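Local structure of rhodopsin (Todarodes pacificus, 2Z73) at residues I123-I137 against F209-I223. The protein senses light for vision at low intensity, where isomerization of 11-cis retinal to the all-trans form switches on G-protein signalling to phospholipase C. Numbering follows the deposited sequence.
Sequences IMTMAMISIDRYNVI and FFGPILIIFFCYFNI. With RET (retinal), chain D; BOG (octyl beta-D-glucopyranoside), chain C.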
# COMPACT_ATOMS: atom_id res chain seq x y z
N ILE A 123 -0.75 -4.43 -0.76
CA ILE A 123 -1.24 -4.79 -2.09
C ILE A 123 -2.40 -5.77 -2.00
O ILE A 123 -3.37 -5.66 -2.75
CB ILE A 123 -0.17 -5.46 -2.97
CG1 ILE A 123 1.06 -5.78 -2.13
CG2 ILE A 123 0.13 -4.58 -4.17
CD1 ILE A 123 2.07 -6.66 -2.84
N MET A 124 -2.31 -6.74 -1.10
CA MET A 124 -3.40 -7.71 -0.97
C MET A 124 -4.66 -7.02 -0.47
O MET A 124 -5.78 -7.40 -0.84
CB MET A 124 -3.01 -8.85 -0.03
CG MET A 124 -3.96 -10.02 -0.10
SD MET A 124 -4.32 -10.52 -1.80
CE MET A 124 -2.96 -11.60 -2.16
N THR A 125 -4.49 -5.99 0.36
CA THR A 125 -5.65 -5.26 0.85
C THR A 125 -6.21 -4.56 -0.36
O THR A 125 -7.42 -4.55 -0.57
CB THR A 125 -5.28 -4.20 1.92
OG1 THR A 125 -4.73 -4.84 3.06
CG2 THR A 125 -6.51 -3.42 2.34
N MET A 126 -5.33 -3.97 -1.17
CA MET A 126 -5.78 -3.28 -2.37
C MET A 126 -6.52 -4.30 -3.25
O MET A 126 -7.53 -3.97 -3.87
CB MET A 126 -4.60 -2.66 -3.12
CG MET A 126 -4.10 -1.36 -2.50
SD MET A 126 -2.72 -0.58 -3.38
CE MET A 126 -1.62 -0.12 -2.02
N ALA A 127 -6.03 -5.53 -3.27
CA ALA A 127 -6.68 -6.58 -4.05
C ALA A 127 -8.13 -6.72 -3.58
O ALA A 127 -9.06 -6.72 -4.40
CB ALA A 127 -5.94 -7.90 -3.88
N MET A 128 -8.33 -6.83 -2.26
CA MET A 128 -9.67 -6.95 -1.71
C MET A 128 -10.51 -5.73 -2.08
O MET A 128 -11.73 -5.82 -2.25
CB MET A 128 -9.63 -7.05 -0.18
CG MET A 128 -8.85 -8.22 0.35
SD MET A 128 -9.37 -9.76 -0.43
CE MET A 128 -7.78 -10.45 -0.83
N ILE A 129 -9.85 -4.58 -2.20
CA ILE A 129 -10.55 -3.37 -2.56
C ILE A 129 -10.93 -3.42 -4.03
O ILE A 129 -11.99 -2.94 -4.41
CB ILE A 129 -9.69 -2.12 -2.31
CG1 ILE A 129 -9.37 -1.99 -0.82
CG2 ILE A 129 -10.45 -0.88 -2.80
CD1 ILE A 129 -8.44 -0.83 -0.48
N SER A 130 -10.05 -4.00 -4.84
CA SER A 130 -10.30 -4.11 -6.27
C SER A 130 -11.46 -5.06 -6.52
O SER A 130 -12.16 -4.96 -7.54
CB SER A 130 -9.05 -4.61 -6.99
OG SER A 130 -8.81 -5.97 -6.68
N ILE A 131 -11.66 -5.99 -5.59
CA ILE A 131 -12.73 -6.97 -5.71
C ILE A 131 -14.06 -6.30 -5.41
O ILE A 131 -15.06 -6.51 -6.11
CB ILE A 131 -12.52 -8.12 -4.74
CG1 ILE A 131 -11.24 -8.87 -5.12
CG2 ILE A 131 -13.70 -9.05 -4.77
CD1 ILE A 131 -10.93 -10.04 -4.22
N ASP A 132 -14.08 -5.48 -4.36
CA ASP A 132 -15.29 -4.76 -3.99
C ASP A 132 -15.69 -3.88 -5.16
O ASP A 132 -16.86 -3.81 -5.51
CB ASP A 132 -15.04 -3.91 -2.75
CG ASP A 132 -16.15 -2.93 -2.48
OD1 ASP A 132 -15.94 -1.73 -2.71
OD2 ASP A 132 -17.22 -3.37 -2.05
N ARG A 133 -14.70 -3.22 -5.75
CA ARG A 133 -14.95 -2.35 -6.89
C ARG A 133 -15.61 -3.13 -8.03
O ARG A 133 -16.55 -2.64 -8.66
CB ARG A 133 -13.64 -1.72 -7.37
CG ARG A 133 -13.05 -0.68 -6.43
CD ARG A 133 -14.01 0.47 -6.14
NE ARG A 133 -15.07 0.07 -5.21
CZ ARG A 133 -16.16 0.78 -4.95
NH1 ARG A 133 -16.38 1.95 -5.53
NH2 ARG A 133 -17.05 0.31 -4.09
N TYR A 134 -15.13 -4.34 -8.27
CA TYR A 134 -15.69 -5.18 -9.31
C TYR A 134 -17.14 -5.58 -9.02
O TYR A 134 -17.93 -5.73 -9.95
CB TYR A 134 -14.85 -6.45 -9.49
CG TYR A 134 -15.57 -7.55 -10.25
CD1 TYR A 134 -16.00 -8.71 -9.60
CD2 TYR A 134 -15.82 -7.43 -11.61
CE1 TYR A 134 -16.66 -9.71 -10.29
CE2 TYR A 134 -16.48 -8.42 -12.31
CZ TYR A 134 -16.90 -9.56 -11.65
OH TYR A 134 -17.57 -10.55 -12.35
N ASN A 135 -17.47 -5.78 -7.75
CA ASN A 135 -18.83 -6.17 -7.39
C ASN A 135 -19.83 -5.01 -7.49
O ASN A 135 -21.01 -5.22 -7.75
CB ASN A 135 -18.88 -6.73 -5.97
CG ASN A 135 -18.47 -8.19 -5.91
OD1 ASN A 135 -18.98 -9.02 -6.66
ND2 ASN A 135 -17.55 -8.51 -5.00
N VAL A 136 -19.35 -3.79 -7.27
CA VAL A 136 -20.23 -2.64 -7.33
C VAL A 136 -20.22 -1.97 -8.70
O VAL A 136 -21.24 -1.45 -9.14
CB VAL A 136 -19.87 -1.59 -6.24
CG1 VAL A 136 -18.42 -1.17 -6.36
CG2 VAL A 136 -20.78 -0.38 -6.35
N ILE A 137 -19.07 -1.99 -9.38
CA ILE A 137 -18.94 -1.37 -10.69
C ILE A 137 -18.62 -2.35 -11.82
O ILE A 137 -19.05 -2.15 -12.94
CB ILE A 137 -17.83 -0.29 -10.70
CG1 ILE A 137 -18.20 0.86 -9.77
CG2 ILE A 137 -17.64 0.24 -12.11
CD1 ILE A 137 -19.44 1.62 -10.20
N PHE A 209 3.76 -10.89 -4.37
CA PHE A 209 3.60 -9.79 -5.30
C PHE A 209 2.70 -10.06 -6.51
O PHE A 209 1.59 -9.52 -6.60
CB PHE A 209 4.99 -9.34 -5.76
CG PHE A 209 5.01 -8.03 -6.49
CD1 PHE A 209 4.10 -7.02 -6.18
CD2 PHE A 209 5.97 -7.78 -7.47
CE1 PHE A 209 4.16 -5.78 -6.83
CE2 PHE A 209 6.03 -6.56 -8.13
CZ PHE A 209 5.12 -5.55 -7.80
N PHE A 210 3.16 -10.89 -7.45
CA PHE A 210 2.37 -11.20 -8.64
C PHE A 210 0.95 -11.64 -8.32
O PHE A 210 0.00 -11.31 -9.03
CB PHE A 210 3.06 -12.28 -9.48
CG PHE A 210 4.45 -11.92 -9.92
CD1 PHE A 210 4.74 -10.64 -10.37
CD2 PHE A 210 5.47 -12.87 -9.91
CE1 PHE A 210 6.02 -10.30 -10.80
CE2 PHE A 210 6.75 -12.55 -10.34
CZ PHE A 210 7.02 -11.26 -10.79
N GLY A 211 0.80 -12.40 -7.24
CA GLY A 211 -0.51 -12.88 -6.85
C GLY A 211 -1.58 -11.81 -6.85
O GLY A 211 -2.41 -11.77 -7.76
N PRO A 212 -1.59 -10.93 -5.84
CA PRO A 212 -2.58 -9.85 -5.72
C PRO A 212 -2.65 -8.99 -6.98
O PRO A 212 -3.68 -8.38 -7.28
CB PRO A 212 -2.10 -9.07 -4.49
CG PRO A 212 -0.62 -9.34 -4.47
CD PRO A 212 -0.56 -10.81 -4.80
N ILE A 213 -1.56 -8.94 -7.72
CA ILE A 213 -1.55 -8.17 -8.95
C ILE A 213 -2.57 -8.76 -9.92
O ILE A 213 -3.36 -8.03 -10.52
CB ILE A 213 -0.16 -8.19 -9.61
CG1 ILE A 213 0.82 -7.36 -8.76
CG2 ILE A 213 -0.26 -7.69 -11.03
CD1 ILE A 213 2.17 -7.12 -9.40
N LEU A 214 -2.56 -10.08 -10.06
CA LEU A 214 -3.51 -10.75 -10.94
C LEU A 214 -4.93 -10.41 -10.54
O LEU A 214 -5.78 -10.10 -11.38
CB LEU A 214 -3.28 -12.26 -10.90
CG LEU A 214 -1.96 -12.74 -11.50
CD1 LEU A 214 -1.77 -14.23 -11.22
CD2 LEU A 214 -1.95 -12.47 -13.00
N ILE A 215 -5.21 -10.48 -9.24
CA ILE A 215 -6.53 -10.15 -8.74
C ILE A 215 -6.85 -8.72 -9.16
O ILE A 215 -7.93 -8.44 -9.67
CB ILE A 215 -6.58 -10.26 -7.20
CG1 ILE A 215 -6.34 -11.70 -6.78
CG2 ILE A 215 -7.93 -9.81 -6.69
CD1 ILE A 215 -6.32 -11.91 -5.28
N ILE A 216 -5.90 -7.82 -8.94
CA ILE A 216 -6.09 -6.42 -9.32
C ILE A 216 -6.48 -6.31 -10.79
O ILE A 216 -7.61 -5.94 -11.10
CB ILE A 216 -4.80 -5.60 -9.05
CG1 ILE A 216 -4.60 -5.43 -7.55
CG2 ILE A 216 -4.89 -4.25 -9.73
CD1 ILE A 216 -3.20 -5.02 -7.16
N PHE A 217 -5.56 -6.66 -11.69
CA PHE A 217 -5.82 -6.59 -13.13
C PHE A 217 -7.11 -7.29 -13.55
O PHE A 217 -7.88 -6.76 -14.37
CB PHE A 217 -4.63 -7.18 -13.92
CG PHE A 217 -4.93 -7.42 -15.39
CD1 PHE A 217 -5.51 -8.61 -15.82
CD2 PHE A 217 -4.64 -6.44 -16.34
CE1 PHE A 217 -5.80 -8.83 -17.17
CE2 PHE A 217 -4.93 -6.66 -17.70
CZ PHE A 217 -5.50 -7.86 -18.11
N PHE A 218 -7.35 -8.48 -13.00
CA PHE A 218 -8.55 -9.24 -13.31
C PHE A 218 -9.81 -8.49 -12.91
O PHE A 218 -10.86 -8.66 -13.52
CB PHE A 218 -8.52 -10.60 -12.60
CG PHE A 218 -9.81 -11.38 -12.71
CD1 PHE A 218 -10.88 -11.11 -11.87
CD2 PHE A 218 -9.94 -12.39 -13.66
CE1 PHE A 218 -12.06 -11.83 -11.97
CE2 PHE A 218 -11.12 -13.12 -13.77
CZ PHE A 218 -12.18 -12.84 -12.92
N CYS A 219 -9.70 -7.66 -11.88
CA CYS A 219 -10.84 -6.87 -11.40
C CYS A 219 -10.99 -5.56 -12.16
O CYS A 219 -12.09 -5.19 -12.54
CB CYS A 219 -10.69 -6.58 -9.90
SG CYS A 219 -11.09 -7.97 -8.82
N TYR A 220 -9.88 -4.86 -12.37
CA TYR A 220 -9.97 -3.60 -13.08
C TYR A 220 -10.17 -3.81 -14.56
O TYR A 220 -10.97 -3.12 -15.18
CB TYR A 220 -8.73 -2.75 -12.80
CG TYR A 220 -8.72 -2.26 -11.37
CD1 TYR A 220 -9.77 -1.49 -10.87
CD2 TYR A 220 -7.71 -2.64 -10.49
CE1 TYR A 220 -9.81 -1.11 -9.54
CE2 TYR A 220 -7.74 -2.27 -9.15
CZ TYR A 220 -8.80 -1.51 -8.68
OH TYR A 220 -8.86 -1.16 -7.35
N PHE A 221 -9.45 -4.77 -15.13
CA PHE A 221 -9.63 -5.03 -16.56
C PHE A 221 -11.06 -5.49 -16.77
O PHE A 221 -11.62 -5.36 -17.86
CB PHE A 221 -8.67 -6.11 -17.05
CG PHE A 221 -8.76 -6.36 -18.53
CD1 PHE A 221 -8.39 -5.37 -19.44
CD2 PHE A 221 -9.24 -7.57 -19.02
CE1 PHE A 221 -8.50 -5.59 -20.81
CE2 PHE A 221 -9.34 -7.80 -20.38
CZ PHE A 221 -8.97 -6.80 -21.28
N ASN A 222 -11.66 -6.02 -15.70
CA ASN A 222 -13.02 -6.53 -15.73
C ASN A 222 -14.02 -5.39 -15.55
O ASN A 222 -15.19 -5.51 -15.89
CB ASN A 222 -13.22 -7.55 -14.61
CG ASN A 222 -14.32 -8.55 -14.91
OD1 ASN A 222 -15.45 -8.17 -15.23
ND2 ASN A 222 -13.99 -9.83 -14.82
N ILE A 223 -13.54 -4.28 -15.01
CA ILE A 223 -14.37 -3.10 -14.80
C ILE A 223 -14.35 -2.28 -16.08
O ILE A 223 -15.29 -1.56 -16.40
CB ILE A 223 -13.85 -2.27 -13.60
CG1 ILE A 223 -14.19 -3.00 -12.29
CG2 ILE A 223 -14.45 -0.87 -13.60
CD1 ILE A 223 -13.64 -2.34 -11.04
C1 RET D . 9.02 -7.79 -3.43
C2 RET D . 8.38 -7.22 -4.73
C3 RET D . 7.62 -5.92 -4.57
C4 RET D . 6.59 -5.97 -3.43
C5 RET D . 7.16 -6.55 -2.13
C6 RET D . 8.26 -7.37 -2.11
C7 RET D . 8.83 -7.93 -0.81
C8 RET D . 9.52 -7.17 0.15
C9 RET D . 10.07 -7.51 1.47
C10 RET D . 10.64 -6.47 2.08
C11 RET D . 11.24 -6.35 3.40
C12 RET D . 11.81 -5.24 3.96
C13 RET D . 12.15 -3.85 3.47
C14 RET D . 12.65 -2.92 4.35
C15 RET D . 13.02 -1.56 3.95
C16 RET D . 9.10 -9.31 -3.54
C17 RET D . 10.50 -7.29 -3.44
C18 RET D . 6.35 -6.08 -0.96
C19 RET D . 9.93 -8.92 2.02
C20 RET D . 11.92 -3.56 1.97
C1 BOG C . -19.46 3.63 -0.52
O1 BOG C . -18.42 3.09 -1.22
C2 BOG C . -19.58 4.97 -1.20
O2 BOG C . -18.37 5.80 -1.08
C3 BOG C . -20.71 5.54 -0.48
O3 BOG C . -20.85 6.77 -1.10
C4 BOG C . -21.98 4.61 -0.62
O4 BOG C . -23.07 5.15 0.06
C5 BOG C . -21.80 3.31 0.04
O5 BOG C . -20.69 2.77 -0.67
C6 BOG C . -23.07 2.37 -0.11
O6 BOG C . -22.81 1.05 0.62
C1' BOG C . -17.72 2.48 -0.17
C2' BOG C . -16.82 1.62 -0.91
C3' BOG C . -15.49 2.05 -0.40
C4' BOG C . -14.71 1.95 -1.58
C5' BOG C . -13.31 2.02 -1.09
C6' BOG C . -12.65 2.59 -2.23
C7' BOG C . -11.27 2.73 -1.72
C8' BOG C . -10.80 3.82 -2.51
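The transmembrane helix 3–helix 5 interface of this class A receptor pairs 123-137 with 209-223, from the retinal pocket to the cytoplasmic D-R-Y motif, Asp-132 to Tyr-134. The axes of the two segments approach to 8.5 Å and run nearly parallel, at 20°. At the retinal end CD1 of Ile-123 meets the edge of the Phe-209 ring at CD1, 3.9 Å away, while C3 of retinal lies over the centre of one ring face and Ile-213 CD1 backs the other. Replacing Phe-209 by alanine would probably take away the flat surface under the retinal ring and leave the Ile-123 methyl without its aromatic neighbour. The next residue, Met-124, its chain bent at chi2 and chi3, brings CE to 3.5 Å from CB of Pro-212, the helix 5 proline whose nitrogen has no hydrogen to bond to the turn before. Knobs-into-holes packing follows: Ile-215 sits among Met-124, Ala-127, Ser-130 and Ile-131, and Ser-130 among Ile-215, Ile-216, Cys-219 and Tyr-220. CB of Ser-130 lies 3.4 Å from CE2 of Tyr-220. Beyond it, Arg-133 sends its guanidinium away from helix 5, in a salt bridge to neighbouring Asp-132 and another to Glu-256 of helix 246-286, while Arg-133 CB stays near helix 5, 3.7 Å from Ile-223 CD1. Last, the Tyr-134 ring and the Asn-222 amide stand 65° apart, with OD1 of Asn-222 near the ring plane, 3.1 Å from Tyr-134 CE2.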